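Local coordinates for protein parahox neighbor (Phaeodactylum tricornutum CCAP 1055/1, PDB 5Z5M) that probably carries out the last two steps from urate to (S)-allantoin, hydrolysing 5-hydroxyisourate and decarboxylating OHCU, as a fused bifunctional enzyme, at residues Leu22-Leu36 / Leu52-Ser64. Sequence-based numbering, arbitrary orientation.
Sequences LGGIYEHSAWVAEAL and LAAAMKAIVNKSS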
loop_
_atom_site.group_PDB
_atom_site.type_symbol
_atom_site.label_atom_id
_atom_site.label_comp_id
_atom_site.label_asym_id
_atom_site.label_seq_id
_atom_site.Cartn_x
_atom_site.Cartn_y
_atom_site.Cartn_z
ATOM N N LEU A 22 -25.907 33.334 -11.140
ATOM C CA LEU A 22 -25.529 32.390 -10.088
ATOM C C LEU A 22 -26.572 32.241 -8.984
ATOM O O LEU A 22 -26.324 31.572 -7.982
ATOM C CB LEU A 22 -24.202 32.818 -9.460
ATOM C CG LEU A 22 -22.996 32.901 -10.396
ATOM C CD1 LEU A 22 -21.826 33.573 -9.685
ATOM C CD2 LEU A 22 -22.607 31.515 -10.880
ATOM N N GLY A 23 -27.734 32.856 -9.162
ATOM C CA GLY A 23 -28.735 32.897 -8.105
ATOM C C GLY A 23 -29.372 31.566 -7.727
ATOM O O GLY A 23 -29.987 31.448 -6.661
ATOM N N GLY A 24 -29.233 30.570 -8.596
ATOM C CA GLY A 24 -29.858 29.273 -8.388
ATOM C C GLY A 24 -28.874 28.149 -8.107
ATOM O O GLY A 24 -29.268 26.989 -7.967
ATOM N N ILE A 25 -27.592 28.495 -8.029
ATOM C CA ILE A 25 -26.543 27.529 -7.698
ATOM C C ILE A 25 -26.880 26.791 -6.403
ATOM O O ILE A 25 -26.813 25.562 -6.338
ATOM C CB ILE A 25 -25.173 28.219 -7.556
ATOM C CG1 ILE A 25 -24.703 28.778 -8.907
ATOM C CG2 ILE A 25 -24.147 27.253 -6.994
ATOM C CD1 ILE A 25 -24.902 27.831 -10.089
ATOM N N TYR A 26 -27.241 27.554 -5.376
ATOM C CA TYR A 26 -27.831 26.991 -4.171
ATOM C C TYR A 26 -29.335 27.246 -4.219
ATOM O O TYR A 26 -29.783 28.363 -4.499
ATOM C CB TYR A 26 -27.197 27.586 -2.909
ATOM C CG TYR A 26 -25.752 27.169 -2.691
ATOM C CD1 TYR A 26 -24.703 27.907 -3.233
ATOM C CD2 TYR A 26 -25.440 26.041 -1.940
ATOM C CE1 TYR A 26 -23.384 27.529 -3.031
ATOM C CE2 TYR A 26 -24.124 25.655 -1.736
ATOM C CZ TYR A 26 -23.102 26.401 -2.287
ATOM O OH TYR A 26 -21.793 26.015 -2.088
ATOM N N GLU A 27 -30.100 26.192 -3.961
ATOM C CA GLU A 27 -31.548 26.192 -4.145
ATOM C C GLU A 27 -32.262 27.248 -3.314
ATOM O O GLU A 27 -32.136 27.276 -2.088
ATOM C CB GLU A 27 -32.117 24.812 -3.803
ATOM C CG GLU A 27 -33.480 24.530 -4.401
ATOM C CD GLU A 27 -33.399 24.109 -5.856
ATOM O OE1 GLU A 27 -32.272 23.980 -6.381
ATOM O OE2 GLU A 27 -34.464 23.904 -6.476
ATOM N N HIS A 28 -33.017 28.106 -3.998
ATOM C CA HIS A 28 -33.803 29.160 -3.360
ATOM C C HIS A 28 -32.948 29.983 -2.413
ATOM O O HIS A 28 -33.404 30.381 -1.341
ATOM C CB HIS A 28 -34.994 28.568 -2.604
ATOM C CG HIS A 28 -35.902 27.740 -3.461
ATOM N ND1 HIS A 28 -35.734 27.614 -4.821
ATOM C CD2 HIS A 28 -36.986 26.990 -3.143
ATOM C CE1 HIS A 28 -36.676 26.823 -5.309
ATOM N NE2 HIS A 28 -37.446 26.433 -4.311
ATOM N N SER A 29 -31.702 30.219 -2.810
ATOM C CA SER A 29 -30.750 30.914 -1.959
ATOM C C SER A 29 -29.998 31.977 -2.742
ATOM O O SER A 29 -28.771 31.936 -2.845
ATOM C CB SER A 29 -29.770 29.918 -1.337
ATOM O OG SER A 29 -30.461 28.942 -0.579
ATOM N N ALA A 30 -30.739 32.935 -3.290
ATOM C CA ALA A 30 -30.138 34.020 -4.055
ATOM C C ALA A 30 -29.232 34.883 -3.176
ATOM O O ALA A 30 -28.360 35.586 -3.685
ATOM C CB ALA A 30 -31.215 34.877 -4.709
ATOM N N TRP A 31 -29.439 34.821 -1.861
ATOM C CA TRP A 31 -28.626 35.591 -0.924
ATOM C C TRP A 31 -27.140 35.241 -1.018
ATOM O O TRP A 31 -26.285 36.083 -0.738
ATOM C CB TRP A 31 -29.119 35.403 0.519
ATOM C CG TRP A 31 -29.114 33.988 1.037
ATOM C CD1 TRP A 31 -30.124 33.075 0.937
ATOM C CD2 TRP A 31 -28.062 33.342 1.767
ATOM N NE1 TRP A 31 -29.762 31.897 1.542
ATOM C CE2 TRP A 31 -28.500 32.033 2.061
ATOM C CE3 TRP A 31 -26.790 33.737 2.192
ATOM C CZ2 TRP A 31 -27.715 31.120 2.762
ATOM C CZ3 TRP A 31 -26.008 32.827 2.889
ATOM C CH2 TRP A 31 -26.473 31.534 3.164
ATOM N N VAL A 32 -26.834 34.008 -1.415
ATOM C CA VAL A 32 -25.447 33.585 -1.572
ATOM C C VAL A 32 -24.777 34.391 -2.674
ATOM O O VAL A 32 -23.677 34.912 -2.494
ATOM C CB VAL A 32 -25.320 32.083 -1.908
ATOM C CG1 VAL A 32 -23.853 31.696 -2.026
ATOM C CG2 VAL A 32 -26.008 31.231 -0.850
ATOM N N ALA A 33 -25.450 34.487 -3.817
ATOM C CA ALA A 33 -24.925 35.220 -4.964
ATOM C C ALA A 33 -24.868 36.714 -4.675
ATOM O O ALA A 33 -23.981 37.426 -5.157
ATOM C CB ALA A 33 -25.777 34.946 -6.201
ATOM N N GLU A 34 -25.820 37.181 -3.874
ATOM C CA GLU A 34 -25.861 38.581 -3.485
ATOM C C GLU A 34 -24.633 38.952 -2.667
ATOM O O GLU A 34 -23.920 39.891 -3.008
ATOM C CB GLU A 34 -27.136 38.876 -2.703
ATOM C CG GLU A 34 -28.374 38.810 -3.564
ATOM C CD GLU A 34 -28.276 39.700 -4.789
ATOM O OE1 GLU A 34 -27.825 40.858 -4.649
ATOM O OE2 GLU A 34 -28.651 39.243 -5.891
ATOM N N ALA A 35 -24.383 38.194 -1.601
ATOM C CA ALA A 35 -23.197 38.391 -0.777
ATOM C C ALA A 35 -21.922 38.334 -1.621
ATOM O O ALA A 35 -20.988 39.097 -1.394
ATOM C CB ALA A 35 -23.149 37.353 0.336
ATOM N N LEU A 36 -21.903 37.450 -2.614
ATOM C CA LEU A 36 -20.736 37.296 -3.482
ATOM C C LEU A 36 -20.406 38.565 -4.271
ATOM O O LEU A 36 -19.282 39.067 -4.214
ATOM C CB LEU A 36 -20.945 36.135 -4.456
ATOM C CG LEU A 36 -19.743 35.825 -5.349
ATOM C CD1 LEU A 36 -18.628 35.164 -4.551
ATOM C CD2 LEU A 36 -20.122 34.977 -6.559
ATOM N N LEU A 52 -14.321 30.266 -7.664
ATOM C CA LEU A 52 -15.695 30.749 -7.634
ATOM C C LEU A 52 -16.540 29.862 -6.718
ATOM O O LEU A 52 -17.298 30.357 -5.881
ATOM C CB LEU A 52 -16.279 30.787 -9.051
ATOM C CG LEU A 52 -17.776 31.094 -9.135
ATOM C CD1 LEU A 52 -18.090 32.434 -8.465
ATOM C CD2 LEU A 52 -18.236 31.078 -10.581
ATOM N N ALA A 53 -16.382 28.552 -6.865
ATOM C CA ALA A 53 -17.087 27.592 -6.021
ATOM C C ALA A 53 -16.692 27.754 -4.557
ATOM O O ALA A 53 -17.546 27.699 -3.671
ATOM C CB ALA A 53 -16.808 26.167 -6.487
ATOM N N ALA A 54 -15.397 27.958 -4.320
ATOM C CA ALA A 54 -14.859 28.115 -2.972
ATOM C C ALA A 54 -15.416 29.362 -2.301
ATOM O O ALA A 54 -15.708 29.357 -1.106
ATOM C CB ALA A 54 -13.331 28.183 -3.014
ATOM N N ALA A 55 -15.529 30.432 -3.082
ATOM C CA ALA A 55 -16.046 31.704 -2.598
ATOM C C ALA A 55 -17.507 31.584 -2.151
ATOM O O ALA A 55 -17.886 32.097 -1.100
ATOM C CB ALA A 55 -15.904 32.765 -3.672
ATOM N N MET A 56 -18.326 30.909 -2.953
ATOM C CA MET A 56 -19.738 30.740 -2.618
ATOM C C MET A 56 -19.904 29.783 -1.445
ATOM O O MET A 56 -20.747 30.004 -0.573
ATOM C CB MET A 56 -20.526 30.248 -3.836
ATOM C CG MET A 56 -20.461 31.221 -5.012
ATOM S SD MET A 56 -21.439 30.736 -6.448
ATOM C CE MET A 56 -23.090 30.917 -5.785
ATOM N N LYS A 57 -19.086 28.734 -1.422
ATOM C CA LYS A 57 -19.086 27.776 -0.320
ATOM C C LYS A 57 -18.770 28.475 1.000
ATOM O O LYS A 57 -19.403 28.205 2.023
ATOM C CB LYS A 57 -18.074 26.654 -0.578
ATOM C CG LYS A 57 -18.072 25.554 0.476
ATOM C CD LYS A 57 -17.072 24.454 0.122
ATOM C CE LYS A 57 -17.078 23.347 1.166
ATOM N NZ LYS A 57 -16.175 22.220 0.793
ATOM N N ALA A 58 -17.786 29.368 0.971
ATOM C CA ALA A 58 -17.383 30.118 2.160
ATOM C C ALA A 58 -18.528 30.970 2.703
ATOM O O ALA A 58 -18.748 31.028 3.913
ATOM C CB ALA A 58 -16.182 30.994 1.853
ATOM N N ILE A 59 -19.250 31.629 1.801
ATOM C CA ILE A 59 -20.413 32.432 2.176
ATOM C C ILE A 59 -21.459 31.578 2.890
ATOM O O ILE A 59 -21.995 31.965 3.932
ATOM C CB ILE A 59 -21.044 33.111 0.941
ATOM C CG1 ILE A 59 -20.093 34.183 0.406
ATOM C CG2 ILE A 59 -22.410 33.723 1.286
ATOM C CD1 ILE A 59 -20.550 34.830 -0.885
ATOM N N VAL A 60 -21.727 30.400 2.345
ATOM C CA VAL A 60 -22.675 29.489 2.975
ATOM C C VAL A 60 -22.173 29.028 4.343
ATOM O O VAL A 60 -22.904 29.080 5.336
ATOM C CB VAL A 60 -22.954 28.259 2.090
ATOM C CG1 VAL A 60 -23.772 27.225 2.858
ATOM C CG2 VAL A 60 -23.684 28.682 0.810
ATOM N N ASN A 61 -20.920 28.592 4.394
ATOM C CA ASN A 61 -20.355 28.040 5.620
ATOM C C ASN A 61 -20.314 29.051 6.761
ATOM O O ASN A 61 -20.394 28.678 7.933
ATOM C CB ASN A 61 -18.950 27.491 5.360
ATOM C CG ASN A 61 -18.973 26.117 4.710
ATOM O OD1 ASN A 61 -20.004 25.439 4.693
ATOM N ND2 ASN A 61 -17.835 25.699 4.172
ATOM N N LYS A 62 -20.207 30.333 6.427
ATOM C CA LYS A 62 -20.135 31.354 7.460
ATOM C C LYS A 62 -21.517 31.868 7.872
ATOM O O LYS A 62 -21.626 32.765 8.706
ATOM C CB LYS A 62 -19.244 32.509 6.989
ATOM C CG LYS A 62 -17.772 32.125 6.926
ATOM C CD LYS A 62 -16.913 33.220 6.315
ATOM C CE LYS A 62 -15.501 32.715 6.044
ATOM N NZ LYS A 62 -14.653 33.735 5.368
ATOM N N SER A 63 -22.568 31.295 7.293
ATOM C CA SER A 63 -23.932 31.719 7.604
ATOM C C SER A 63 -24.439 31.050 8.881
ATOM O O SER A 63 -23.818 30.117 9.384
ATOM C CB SER A 63 -24.871 31.416 6.430
ATOM O OG SER A 63 -25.094 30.019 6.284
ATOM N N SER A 64 -25.559 31.536 9.409
ATOM C CA SER A 64 -26.102 31.009 10.655
ATOM C C SER A 64 -26.660 29.598 10.478
ATOM O O SER A 64 -26.998 29.188 9.365
ATOM C CB SER A 64 -27.200 31.929 11.200
ATOM O OG SER A 64 -28.386 31.815 10.429
HETATM O O HOH W 1 -19.857 26.305 -4.062
#
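Leu36 and Ile59 interlock as knobs into holes where helix 30-38 crosses helix 49-61 in the all-helical OHCU decarboxylase domain; the axes of the two short segments approach to 9.4 Å at 113°. Leu36 enters the hole formed by Leu52, Ala55, Met56 and Ile59: with CG anti to the backbone N (chi1 -176°), its CD1 reaches Ala55 CB at 3.7 Å, while its CD2 meets Leu52 CD1, the two side chains crossing at about a right angle. In return, Ile59 fits among Trp31, Val32, Ala35 and Leu36, its CD1 pressed 3.4 Å from Leu36 N, beside the helical bond from that N to Val32 O. Met56 extends the contact to the loop ahead of helix 30-38. Its chain bends at chi3 (68°), bringing CE 3.8 Å from Ile25 CB and also against Val32 CG1. The Tyr26 ring takes Val60 CG2 over the centre of one face, a CH-pi contact 3.9 Å from the ring centroid to that methyl, whereas Met56 CB meets the edge at CE1. Beyond the ring, Tyr26 OH hydrogen-bonds to His163 of helix 151-173 and to a water that donates to Ala53 O. A leucine in place of Tyr26 would probably strip Val60 CG2 of its aromatic cover and leave both His163 ND1 and the water without their hydroxyl partner. At the far end, Trp31 CH2 lies 3.6 Å from Ser63 CB; Ser63 OG turns back to donate, in the carbonyl plane and on a lone pair, to Val60 O at 2.6 Å, an oxygen that also accepts from Ser63 N.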